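Local coordinates for protein phosphodiesterase (Candida albicans, PDB 6CPT) that belongs to the HD-type phosphodiesterases, a largely helical enzyme family, and holds zinc, magnesium and 3-isobutyl-1-methylxanthine, at residues 269-274 with 481-486; 216-221 with 465-470; 264-269 with 349-354. One frame throughout, in Å; residues are numbered along the deposited sequence.

Contact 1: residues 269-274 with 481-486; sequences NGNPFH and SREFAE. With IBM (3-isobutyl-1-methylxanthine), chain D.
The carboxylate of E483, on helix 470-494, is gripped by three N-H groups of the loop 269-274. OE1 accepts from two backbone donors: F273 N, at 2.8 Å on the anti side, and H274 N, at 2.9 Å on the syn side. OE2 takes a nearly straight bond of 2.6 Å from H274 ND1 (173° at the hydrogen), a His-carboxylate hydrogen bond with the acceptor in the imidazole plane while ring and carboxylate planes stand 50° apart. E483 reaches the loop on an extended chain, CG anti to the backbone N (chi1 -165°). P272 packs alongside, its CB 3.7 Å from R482 CB and its CG 3.6 Å from E486 OE2. Further out, one water joins the segments, donating to both G270 O and E486 OE2, and E486 is also bound by R127 and Y508. N271 ND2 donates to H274 O and its OD1 accepts from R127 NH2, while the ring of H353 stacks on that of H274. With both its backbone N-H and its ring N-H tied to one carboxylate, H274 probably has little freedom to rotate, and its nearest side-chain atom is held about 4 Å from the zinc ion.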
loop_
_atom_site.group_PDB
_atom_site.type_symbol
_atom_site.label_atom_id
_atom_site.label_comp_id
_atom_site.label_asym_id
_atom_site.label_seq_id
_atom_site.Cartn_x
_atom_site.Cartn_y
_atom_site.Cartn_z
ATOM N N ASN A 269 3.170 -5.934 5.311
ATOM C CA ASN A 269 2.151 -6.981 5.265
ATOM C C ASN A 269 1.501 -7.267 6.608
ATOM O O ASN A 269 0.334 -7.636 6.654
ATOM C CB ASN A 269 2.746 -8.274 4.730
ATOM C CG ASN A 269 3.188 -8.145 3.304
ATOM O OD1 ASN A 269 4.140 -7.408 2.996
ATOM N ND2 ASN A 269 2.514 -8.854 2.419
ATOM N N GLY A 270 2.254 -7.089 7.687
ATOM C CA GLY A 270 1.736 -7.313 9.037
ATOM C C GLY A 270 0.919 -6.174 9.616
ATOM O O GLY A 270 0.427 -6.290 10.742
ATOM N N ASN A 271 0.789 -5.057 8.898
ATOM C CA ASN A 271 -0.137 -4.011 9.338
ATOM C C ASN A 271 -1.549 -4.575 9.194
ATOM O O ASN A 271 -1.920 -5.043 8.117
ATOM C CB ASN A 271 -0.023 -2.722 8.520
ATOM C CG ASN A 271 1.277 -1.964 8.755
ATOM O OD1 ASN A 271 2.162 -2.386 9.497
ATOM N ND2 ASN A 271 1.398 -0.833 8.092
ATOM N N PRO A 272 -2.342 -4.558 10.278
ATOM C CA PRO A 272 -3.698 -5.080 10.130
ATOM C C PRO A 272 -4.554 -4.271 9.154
ATOM O O PRO A 272 -5.361 -4.849 8.420
ATOM C CB PRO A 272 -4.250 -5.005 11.560
ATOM C CG PRO A 272 -3.038 -5.125 12.414
ATOM C CD PRO A 272 -2.025 -4.287 11.689
ATOM N N PHE A 273 -4.375 -2.955 9.131
ATOM C CA PHE A 273 -5.181 -2.091 8.278
ATOM C C PHE A 273 -4.392 -1.428 7.153
ATOM O O PHE A 273 -4.730 -1.593 5.990
ATOM C CB PHE A 273 -5.860 -1.017 9.120
ATOM C CG PHE A 273 -6.810 -0.151 8.343
ATOM C CD1 PHE A 273 -8.174 -0.427 8.331
ATOM C CD2 PHE A 273 -6.349 0.940 7.623
ATOM C CE1 PHE A 273 -9.051 0.376 7.620
ATOM C CE2 PHE A 273 -7.215 1.745 6.910
ATOM C CZ PHE A 273 -8.569 1.464 6.907
ATOM N N HIS A 274 -3.362 -0.657 7.501
ATOM C CA HIS A 274 -2.613 0.129 6.503
ATOM C C HIS A 274 -1.591 -0.717 5.750
ATOM O O HIS A 274 -0.379 -0.522 5.871
ATOM C CB HIS A 274 -1.939 1.331 7.163
ATOM C CG HIS A 274 -2.906 2.351 7.657
ATOM N ND1 HIS A 274 -3.277 2.446 8.979
ATOM C CD2 HIS A 274 -3.606 3.303 7.000
ATOM C CE1 HIS A 274 -4.157 3.422 9.118
ATOM N NE2 HIS A 274 -4.373 3.956 7.931
ATOM N N SER A 481 -9.542 -1.740 14.180
ATOM C CA SER A 481 -9.454 -1.924 15.635
ATOM C C SER A 481 -8.201 -2.700 16.051
ATOM O O SER A 481 -7.586 -2.379 17.071
ATOM C CB SER A 481 -10.706 -2.617 16.179
ATOM O OG SER A 481 -11.846 -1.821 15.932
ATOM N N ARG A 482 -7.818 -3.715 15.276
ATOM C CA ARG A 482 -6.585 -4.452 15.574
ATOM C C ARG A 482 -5.379 -3.518 15.540
ATOM O O ARG A 482 -4.533 -3.544 16.439
ATOM C CB ARG A 482 -6.355 -5.598 14.594
ATOM C CG ARG A 482 -7.325 -6.744 14.738
ATOM C CD ARG A 482 -7.084 -7.764 13.653
ATOM N NE ARG A 482 -7.924 -8.946 13.809
ATOM C CZ ARG A 482 -7.897 -9.999 12.995
ATOM N NH1 ARG A 482 -7.080 -10.028 11.947
ATOM N NH2 ARG A 482 -8.703 -11.031 13.224
ATOM N N GLU A 483 -5.309 -2.685 14.508
ATOM C CA GLU A 483 -4.161 -1.801 14.362
ATOM C C GLU A 483 -4.107 -0.774 15.496
ATOM O O GLU A 483 -3.045 -0.542 16.059
ATOM C CB GLU A 483 -4.150 -1.130 12.990
ATOM C CG GLU A 483 -2.804 -0.514 12.674
ATOM C CD GLU A 483 -2.661 -0.106 11.227
ATOM O OE1 GLU A 483 -2.741 -0.979 10.330
ATOM O OE2 GLU A 483 -2.448 1.104 10.999
ATOM N N PHE A 484 -5.253 -0.194 15.848
ATOM C CA PHE A 484 -5.339 0.737 16.978
ATOM C C PHE A 484 -4.890 0.099 18.293
ATOM O O PHE A 484 -4.215 0.748 19.087
ATOM C CB PHE A 484 -6.765 1.300 17.143
ATOM C CG PHE A 484 -7.167 2.328 16.101
ATOM C CD1 PHE A 484 -6.231 2.976 15.291
ATOM C CD2 PHE A 484 -8.506 2.679 15.965
ATOM C CE1 PHE A 484 -6.630 3.922 14.358
ATOM C CE2 PHE A 484 -8.908 3.631 15.037
ATOM C CZ PHE A 484 -7.972 4.252 14.234
ATOM N N ALA A 485 -5.260 -1.161 18.515
ATOM C CA ALA A 485 -4.834 -1.905 19.704
ATOM C C ALA A 485 -3.311 -2.116 19.755
ATOM O O ALA A 485 -2.710 -2.055 20.832
ATOM C CB ALA A 485 -5.555 -3.245 19.781
ATOM N N GLU A 486 -2.693 -2.355 18.594
ATOM C CA GLU A 486 -1.234 -2.474 18.516
ATOM C C GLU A 486 -0.538 -1.157 18.865
ATOM O O GLU A 486 0.488 -1.154 19.550
ATOM C CB GLU A 486 -0.795 -2.955 17.123
ATOM C CG GLU A 486 -1.123 -4.419 16.842
ATOM C CD GLU A 486 -0.634 -4.905 15.479
ATOM O OE1 GLU A 486 -0.007 -4.111 14.736
ATOM O OE2 GLU A 486 -0.873 -6.089 15.151
HETATM N N9 IBM D . -10.405 5.966 8.564
HETATM C C8 IBM D . -11.152 5.143 7.790
HETATM N N7 IBM D . -12.069 4.482 8.538
HETATM C C5 IBM D . -11.924 4.878 9.816
HETATM C C4 IBM D . -10.819 5.861 9.832
HETATM N N3 IBM D . -10.431 6.437 10.979
HETATM C C2 IBM D . -11.082 6.117 12.202
HETATM N N1 IBM D . -12.152 5.181 12.268
HETATM C C6 IBM D . -12.604 4.539 11.088
HETATM O O6 IBM D . -13.537 3.702 11.086
HETATM O O2 IBM D . -10.697 6.675 13.255
HETATM C C10 IBM D . -12.774 4.892 13.569
HETATM C C11 IBM D . -9.340 7.430 10.950
HETATM C C12 IBM D . -7.978 6.845 11.309
HETATM C C13 IBM D . -6.999 6.994 10.149
HETATM C C14 IBM D . -7.421 7.514 12.561
HETATM O O HOH W 1 -0.062 -7.449 13.011
#

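Contact 2: residues 216-221 with 465-470. With IBM (3-isobutyl-1-methylxanthine), chain D.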
loop_
_atom_site.group_PDB
_atom_site.type_symbol
_atom_site.label_atom_id
_atom_site.label_comp_id
_atom_site.label_asym_id
_atom_site.label_seq_id
_atom_site.Cartn_x
_atom_site.Cartn_y
_atom_site.Cartn_z
ATOM N N GLY A 216 -15.409 -5.158 -10.143
ATOM C CA GLY A 216 -16.700 -4.588 -10.532
ATOM C C GLY A 216 -17.714 -4.327 -9.426
ATOM O O GLY A 216 -18.680 -3.602 -9.652
ATOM N N HIS A 217 -17.523 -4.918 -8.247
ATOM C CA HIS A 217 -18.436 -4.712 -7.113
ATOM C C HIS A 217 -18.059 -3.510 -6.258
ATOM O O HIS A 217 -16.898 -3.369 -5.852
ATOM C CB HIS A 217 -18.432 -5.932 -6.196
ATOM C CG HIS A 217 -19.257 -7.076 -6.692
ATOM N ND1 HIS A 217 -18.792 -7.978 -7.623
ATOM C CD2 HIS A 217 -20.503 -7.485 -6.359
ATOM C CE1 HIS A 217 -19.720 -8.890 -7.849
ATOM N NE2 HIS A 217 -20.769 -8.611 -7.097
ATOM N N TRP A 218 -19.039 -2.663 -5.940
ATOM C CA TRP A 218 -18.831 -1.647 -4.911
ATOM C C TRP A 218 -18.602 -2.335 -3.564
ATOM O O TRP A 218 -17.883 -1.819 -2.704
ATOM C CB TRP A 218 -19.998 -0.655 -4.817
ATOM C CG TRP A 218 -19.780 0.328 -3.715
ATOM C CD1 TRP A 218 -20.477 0.424 -2.547
ATOM C CD2 TRP A 218 -18.745 1.312 -3.647
ATOM N NE1 TRP A 218 -19.960 1.429 -1.767
ATOM C CE2 TRP A 218 -18.890 1.985 -2.416
ATOM C CE3 TRP A 218 -17.714 1.696 -4.509
ATOM C CZ2 TRP A 218 -18.045 3.021 -2.029
ATOM C CZ3 TRP A 218 -16.876 2.728 -4.122
ATOM C CH2 TRP A 218 -17.049 3.378 -2.892
ATOM N N SER A 219 -19.199 -3.510 -3.386
ATOM C CA SER A 219 -18.913 -4.334 -2.224
ATOM C C SER A 219 -17.624 -5.128 -2.495
ATOM O O SER A 219 -17.634 -6.343 -2.599
ATOM C CB SER A 219 -20.095 -5.256 -1.923
ATOM O OG SER A 219 -20.036 -5.721 -0.586
ATOM N N PHE A 220 -16.514 -4.409 -2.625
ATOM C CA PHE A 220 -15.220 -5.016 -2.952
ATOM C C PHE A 220 -14.792 -5.919 -1.794
ATOM O O PHE A 220 -14.598 -5.441 -0.675
ATOM C CB PHE A 220 -14.200 -3.901 -3.191
ATOM C CG PHE A 220 -12.862 -4.373 -3.692
ATOM C CD1 PHE A 220 -12.761 -5.103 -4.864
ATOM C CD2 PHE A 220 -11.698 -4.043 -3.010
ATOM C CE1 PHE A 220 -11.525 -5.520 -5.344
ATOM C CE2 PHE A 220 -10.457 -4.461 -3.474
ATOM C CZ PHE A 220 -10.369 -5.200 -4.646
ATOM N N PRO A 221 -14.658 -7.232 -2.045
ATOM C CA PRO A 221 -14.441 -8.178 -0.962
ATOM C C PRO A 221 -12.958 -8.276 -0.618
ATOM O O PRO A 221 -12.365 -9.357 -0.695
ATOM C CB PRO A 221 -14.961 -9.484 -1.555
ATOM C CG PRO A 221 -14.610 -9.374 -3.001
ATOM C CD PRO A 221 -14.749 -7.914 -3.351
ATOM N N ASN A 465 -14.368 2.856 3.642
ATOM C CA ASN A 465 -14.834 1.666 4.355
ATOM C C ASN A 465 -16.206 1.839 5.020
ATOM O O ASN A 465 -16.973 0.880 5.081
ATOM C CB ASN A 465 -13.793 1.145 5.359
ATOM C CG ASN A 465 -13.381 2.181 6.379
ATOM O OD1 ASN A 465 -14.075 2.406 7.374
ATOM N ND2 ASN A 465 -12.228 2.803 6.154
ATOM N N VAL A 466 -16.513 3.044 5.502
ATOM C CA VAL A 466 -17.843 3.323 6.078
ATOM C C VAL A 466 -18.950 3.477 5.024
ATOM O O VAL A 466 -20.134 3.488 5.372
ATOM C CB VAL A 466 -17.845 4.561 7.013
ATOM C CG1 VAL A 466 -16.889 4.343 8.177
ATOM C CG2 VAL A 466 -17.511 5.842 6.262
ATOM N N THR A 467 -18.565 3.607 3.753
ATOM C CA THR A 467 -19.513 3.688 2.644
ATOM C C THR A 467 -19.656 2.370 1.870
ATOM O O THR A 467 -20.413 2.310 0.898
ATOM C CB THR A 467 -19.114 4.793 1.644
ATOM O OG1 THR A 467 -17.906 4.428 0.976
ATOM C CG2 THR A 467 -18.904 6.118 2.352
ATOM N N ARG A 468 -18.919 1.332 2.271
ATOM C CA ARG A 468 -19.120 -0.001 1.705
ATOM C C ARG A 468 -20.336 -0.625 2.382
ATOM O O ARG A 468 -20.693 -0.228 3.499
ATOM C CB ARG A 468 -17.913 -0.911 1.947
ATOM C CG ARG A 468 -16.579 -0.378 1.436
ATOM C CD ARG A 468 -16.514 -0.298 -0.079
ATOM N NE ARG A 468 -15.143 -0.045 -0.533
ATOM C CZ ARG A 468 -14.720 -0.129 -1.793
ATOM N NH1 ARG A 468 -15.552 -0.448 -2.770
ATOM N NH2 ARG A 468 -13.444 0.112 -2.078
ATOM N N PRO A 469 -20.963 -1.620 1.728
ATOM C CA PRO A 469 -22.081 -2.303 2.382
ATOM C C PRO A 469 -21.683 -2.888 3.724
ATOM O O PRO A 469 -20.524 -3.278 3.920
ATOM C CB PRO A 469 -22.449 -3.398 1.385
ATOM C CG PRO A 469 -22.088 -2.805 0.069
ATOM C CD PRO A 469 -20.796 -2.075 0.339
ATOM N N LEU A 470 -22.657 -2.949 4.626
ATOM C CA LEU A 470 -22.430 -3.212 6.050
ATOM C C LEU A 470 -21.419 -4.314 6.393
ATOM O O LEU A 470 -20.524 -4.096 7.210
ATOM C CB LEU A 470 -23.773 -3.522 6.729
ATOM C CG LEU A 470 -23.754 -3.775 8.235
ATOM C CD1 LEU A 470 -23.191 -2.572 8.977
ATOM C CD2 LEU A 470 -25.159 -4.108 8.723
HETATM N N9 IBM D . -10.405 5.966 8.564
HETATM C C8 IBM D . -11.152 5.143 7.790
HETATM N N7 IBM D . -12.069 4.482 8.538
HETATM C C5 IBM D . -11.924 4.878 9.816
HETATM C C4 IBM D . -10.819 5.861 9.832
HETATM N N3 IBM D . -10.431 6.437 10.979
HETATM C C2 IBM D . -11.082 6.117 12.202
HETATM N N1 IBM D . -12.152 5.181 12.268
HETATM C C6 IBM D . -12.604 4.539 11.088
HETATM O O6 IBM D . -13.537 3.702 11.086
HETATM O O2 IBM D . -10.697 6.675 13.255
HETATM C C10 IBM D . -12.774 4.892 13.569
HETATM C C11 IBM D . -9.340 7.430 10.950
HETATM C C12 IBM D . -7.978 6.845 11.309
HETATM C C13 IBM D . -6.999 6.994 10.149
HETATM C C14 IBM D . -7.421 7.514 12.561
#
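The backbone carbonyl of W218 meets R468 across the contact, W218 O accepting from R468 NH1 at 2.7 Å (146° at the hydrogen), and the CA atoms of S219 and R468 are the nearest pair, 5.9 Å apart. Neither segment is regular here: 216-221 bends through an inverse gamma turn centred on S219, while 465-470 leaves a short 3-10 turn and runs to P469, the N-cap of helix 470-494. The gamma turn is closed by a weak bond from F220 N to that same W218 O.

W218 and R468 carry most of the interface. The indole has CG anti to its own amide nitrogen (chi1 177°), which swings it across to the other segment; there NE1 donates to T467 O at 2.8 Å, the acceptor sitting in the ring plane but the donor standing above the carbonyl plane. T467 OG1 borders the same edge at CZ2, although its hydrogen bond goes to S464 O. Over one face of the indole comes the guanidinium of R468, in a cation-pi contact with CZ 4.3 Å from the centroid of the six-membered ring and the two planes 34° apart. F220 CB covers the opposite face of the guanidinium, 3.7 Å from NH1. P469 completes the packing, its CD 3.8 Å from W218 CD1 and its CG against S219 OG.

Beyond the segments, D281 forms a salt bridge with R468 NH2 and Q284 accepts from NH1, both from helix 276-292, which probably offsets the buried charge. With a cation-pi contact on one guanidinium face and F220 CB on the other, R468 joins the 216-221 loop to the turn before helix 470-494, whose N465 ND2 lies 2.9 Å from N7 of 3-isobutyl-1-methylxanthine.

Contact 3: residues 264-269 with 349-354; sequences RDTYKN and HDVGHP. With ZN (zinc ion), chain B; MG (magnesium ion), chain C.
The adjacent H349 and D350, the His-Asp pair from which the HD clan takes its name, sit at the metal end of this contact, and Y267 comes up behind them from the end of helix 253-266. Its hydroxyl accepts from D350 N at 3.3 Å and also bonds to L347 O, so the phenol holds the backbone just where the metal ligands begin. V351 CA stands over one face of the ring, 4.0 Å from its centroid, a CH-pi contact, while V351 CG1 packs against Y267 CE1. T266 adds to this packing, its OG1 resting 3.3 Å from V351 CG1 while its hydrogen bond goes to V263.

In front, the pair builds a two-metal centre. H349 NE2 binds zinc at 2.3 Å, with ND1 on the same ring hydrogen-bonded to A346 O in the second shell, and D350 divides its carboxylate, OD2 going to zinc and OD1 to magnesium at 2.1 Å. H278 and D462 complete the protein ligands of zinc, and one water is shared by the two ions. The backbone takes part at one remove: H349 O accepts from a water bound to magnesium.

The chain then folds back through a type II beta turn from D350 to H353, with G352 at its third position, where the positive phi (80°) suits glycine. The Y267 and G352 CA atoms are the nearest pair across the segments, and G352 N makes a weak bond of 2.8 Å to T266 O. Past the turn, a water bridges the two segments, accepting from K268 N and donating to H353 O at 2.8 Å. The same carbonyl oxygen lies against the aliphatic part of K268, whose CG is swung beside the backbone N (chi1 -57°).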
loop_
_atom_site.group_PDB
_atom_site.type_symbol
_atom_site.label_atom_id
_atom_site.label_comp_id
_atom_site.label_asym_id
_atom_site.label_seq_id
_atom_site.Cartn_x
_atom_site.Cartn_y
_atom_site.Cartn_z
ATOM N N ARG A 264 3.761 -3.270 -3.971
ATOM C CA ARG A 264 3.396 -4.159 -2.868
ATOM C C ARG A 264 4.529 -4.279 -1.840
ATOM O O ARG A 264 4.300 -4.245 -0.622
ATOM C CB ARG A 264 3.011 -5.537 -3.401
ATOM C CG ARG A 264 2.486 -6.466 -2.323
ATOM C CD ARG A 264 2.016 -7.780 -2.912
ATOM N NE ARG A 264 3.128 -8.666 -3.240
ATOM C CZ ARG A 264 2.991 -9.922 -3.657
ATOM N NH1 ARG A 264 1.781 -10.451 -3.835
ATOM N NH2 ARG A 264 4.074 -10.661 -3.901
ATOM N N ASP A 265 5.750 -4.402 -2.341
ATOM C CA ASP A 265 6.942 -4.490 -1.501
ATOM C C ASP A 265 7.180 -3.272 -0.584
ATOM O O ASP A 265 7.924 -3.395 0.392
ATOM C CB ASP A 265 8.186 -4.734 -2.366
ATOM C CG ASP A 265 8.266 -6.160 -2.913
ATOM O OD1 ASP A 265 7.493 -7.032 -2.452
ATOM O OD2 ASP A 265 9.118 -6.413 -3.813
ATOM N N THR A 266 6.542 -2.127 -0.858
ATOM C CA THR A 266 6.673 -0.966 0.024
ATOM C C THR A 266 5.614 -0.921 1.137
ATOM O O THR A 266 5.721 -0.101 2.033
ATOM C CB THR A 266 6.628 0.372 -0.734
ATOM O OG1 THR A 266 5.297 0.643 -1.186
ATOM C CG2 THR A 266 7.587 0.366 -1.917
ATOM N N TYR A 267 4.608 -1.793 1.074
ATOM C CA TYR A 267 3.612 -1.890 2.144
ATOM C C TYR A 267 4.016 -2.955 3.146
ATOM O O TYR A 267 4.642 -3.945 2.783
ATOM C CB TYR A 267 2.216 -2.158 1.571
ATOM C CG TYR A 267 1.596 -0.922 0.950
ATOM C CD1 TYR A 267 1.763 -0.626 -0.407
ATOM C CD2 TYR A 267 0.864 -0.032 1.719
ATOM C CE1 TYR A 267 1.202 0.522 -0.966
ATOM C CE2 TYR A 267 0.308 1.108 1.171
ATOM C CZ TYR A 267 0.472 1.380 -0.171
ATOM O OH TYR A 267 -0.098 2.522 -0.696
ATOM N N LYS A 268 3.664 -2.742 4.414
ATOM C CA LYS A 268 4.022 -3.668 5.484
ATOM C C LYS A 268 2.893 -4.683 5.667
ATOM O O LYS A 268 1.799 -4.329 6.134
ATOM C CB LYS A 268 4.251 -2.898 6.794
ATOM C CG LYS A 268 5.307 -1.805 6.692
ATOM C CD LYS A 268 6.616 -2.381 6.182
ATOM C CE LYS A 268 7.805 -1.493 6.485
ATOM N NZ LYS A 268 9.006 -2.111 5.863
ATOM N N ASN A 269 3.170 -5.934 5.311
ATOM C CA ASN A 269 2.151 -6.981 5.265
ATOM C C ASN A 269 1.501 -7.267 6.608
ATOM O O ASN A 269 0.334 -7.636 6.654
ATOM C CB ASN A 269 2.746 -8.274 4.730
ATOM C CG ASN A 269 3.188 -8.145 3.304
ATOM O OD1 ASN A 269 4.140 -7.408 2.996
ATOM N ND2 ASN A 269 2.514 -8.854 2.419
ATOM N N HIS A 349 -0.737 5.929 -1.835
ATOM C CA HIS A 349 -1.011 6.980 -0.848
ATOM C C HIS A 349 -0.626 6.628 0.596
ATOM O O HIS A 349 -0.520 7.525 1.433
ATOM C CB HIS A 349 -2.489 7.382 -0.885
ATOM C CG HIS A 349 -3.356 6.501 -0.051
ATOM N ND1 HIS A 349 -3.774 5.261 -0.475
ATOM C CD2 HIS A 349 -3.839 6.657 1.203
ATOM C CE1 HIS A 349 -4.490 4.694 0.479
ATOM N NE2 HIS A 349 -4.541 5.519 1.508
ATOM N N ASP A 350 -0.425 5.345 0.894
ATOM C CA ASP A 350 0.049 4.928 2.218
ATOM C C ASP A 350 1.367 4.147 2.185
ATOM O O ASP A 350 1.663 3.423 3.134
ATOM C CB ASP A 350 -1.022 4.073 2.917
ATOM C CG ASP A 350 -2.023 4.897 3.723
ATOM O OD1 ASP A 350 -1.733 6.044 4.131
ATOM O OD2 ASP A 350 -3.097 4.344 3.996
ATOM N N VAL A 351 2.158 4.270 1.112
ATOM C CA VAL A 351 3.377 3.448 0.988
ATOM C C VAL A 351 4.278 3.595 2.217
ATOM O O VAL A 351 4.527 4.702 2.690
ATOM C CB VAL A 351 4.217 3.750 -0.279
ATOM C CG1 VAL A 351 3.446 3.410 -1.559
ATOM C CG2 VAL A 351 4.724 5.179 -0.287
ATOM N N GLY A 352 4.751 2.471 2.742
ATOM C CA GLY A 352 5.698 2.496 3.852
ATOM C C GLY A 352 5.040 2.734 5.198
ATOM O O GLY A 352 5.721 2.894 6.190
ATOM N N HIS A 353 3.710 2.756 5.234
ATOM C CA HIS A 353 2.991 3.060 6.469
ATOM C C HIS A 353 3.430 2.067 7.543
ATOM O O HIS A 353 3.396 0.861 7.309
ATOM C CB HIS A 353 1.473 2.989 6.227
ATOM C CG HIS A 353 0.649 3.645 7.290
ATOM N ND1 HIS A 353 0.634 3.205 8.593
ATOM C CD2 HIS A 353 -0.217 4.686 7.235
ATOM C CE1 HIS A 353 -0.194 3.952 9.302
ATOM N NE2 HIS A 353 -0.723 4.858 8.502
ATOM N N PRO A 354 3.871 2.564 8.711
ATOM C CA PRO A 354 4.437 1.689 9.756
ATOM C C PRO A 354 3.419 1.101 10.756
ATOM O O PRO A 354 3.793 0.364 11.666
ATOM C CB PRO A 354 5.392 2.631 10.482
ATOM C CG PRO A 354 4.687 3.942 10.419
ATOM C CD PRO A 354 4.053 3.984 9.049
HETATM ZN ZN ZN B . -5.084 5.302 3.719
HETATM MG MG MG C . -2.653 7.611 5.153
HETATM O O HOH W 2 2.359 -0.261 4.977
HETATM O O HOH W 3 -1.970 8.636 3.551
HETATM O O HOH W 4 -4.429 7.160 4.270
HETATM O O HOH W 5 -5.699 5.074 5.852
HETATM O O HOH W 6 -3.573 9.471 5.841
HETATM O O HOH W 7 -3.369 6.712 6.928
#

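In the fold
Contacts 1 and 3 adjoin, their centres 12 Å apart and N269 common to both. N271 ND2 lies 2.7 Å from H353 O, a probable hydrogen bond, and H274 CD2 packs 3.2 Å from D350 OD2, so the histidine fixed in contact 1 stands directly beside the metal ligand of contact 3. Contact 2 is centred 20 Å from contact 1, yet the two meet where F273 CZ is 4.0 Å from N465 ND2. Both also touch 3-isobutyl-1-methylxanthine, through F484 and N465. Contacts 2 and 3 remain separate, about 9 Å between nearest atoms.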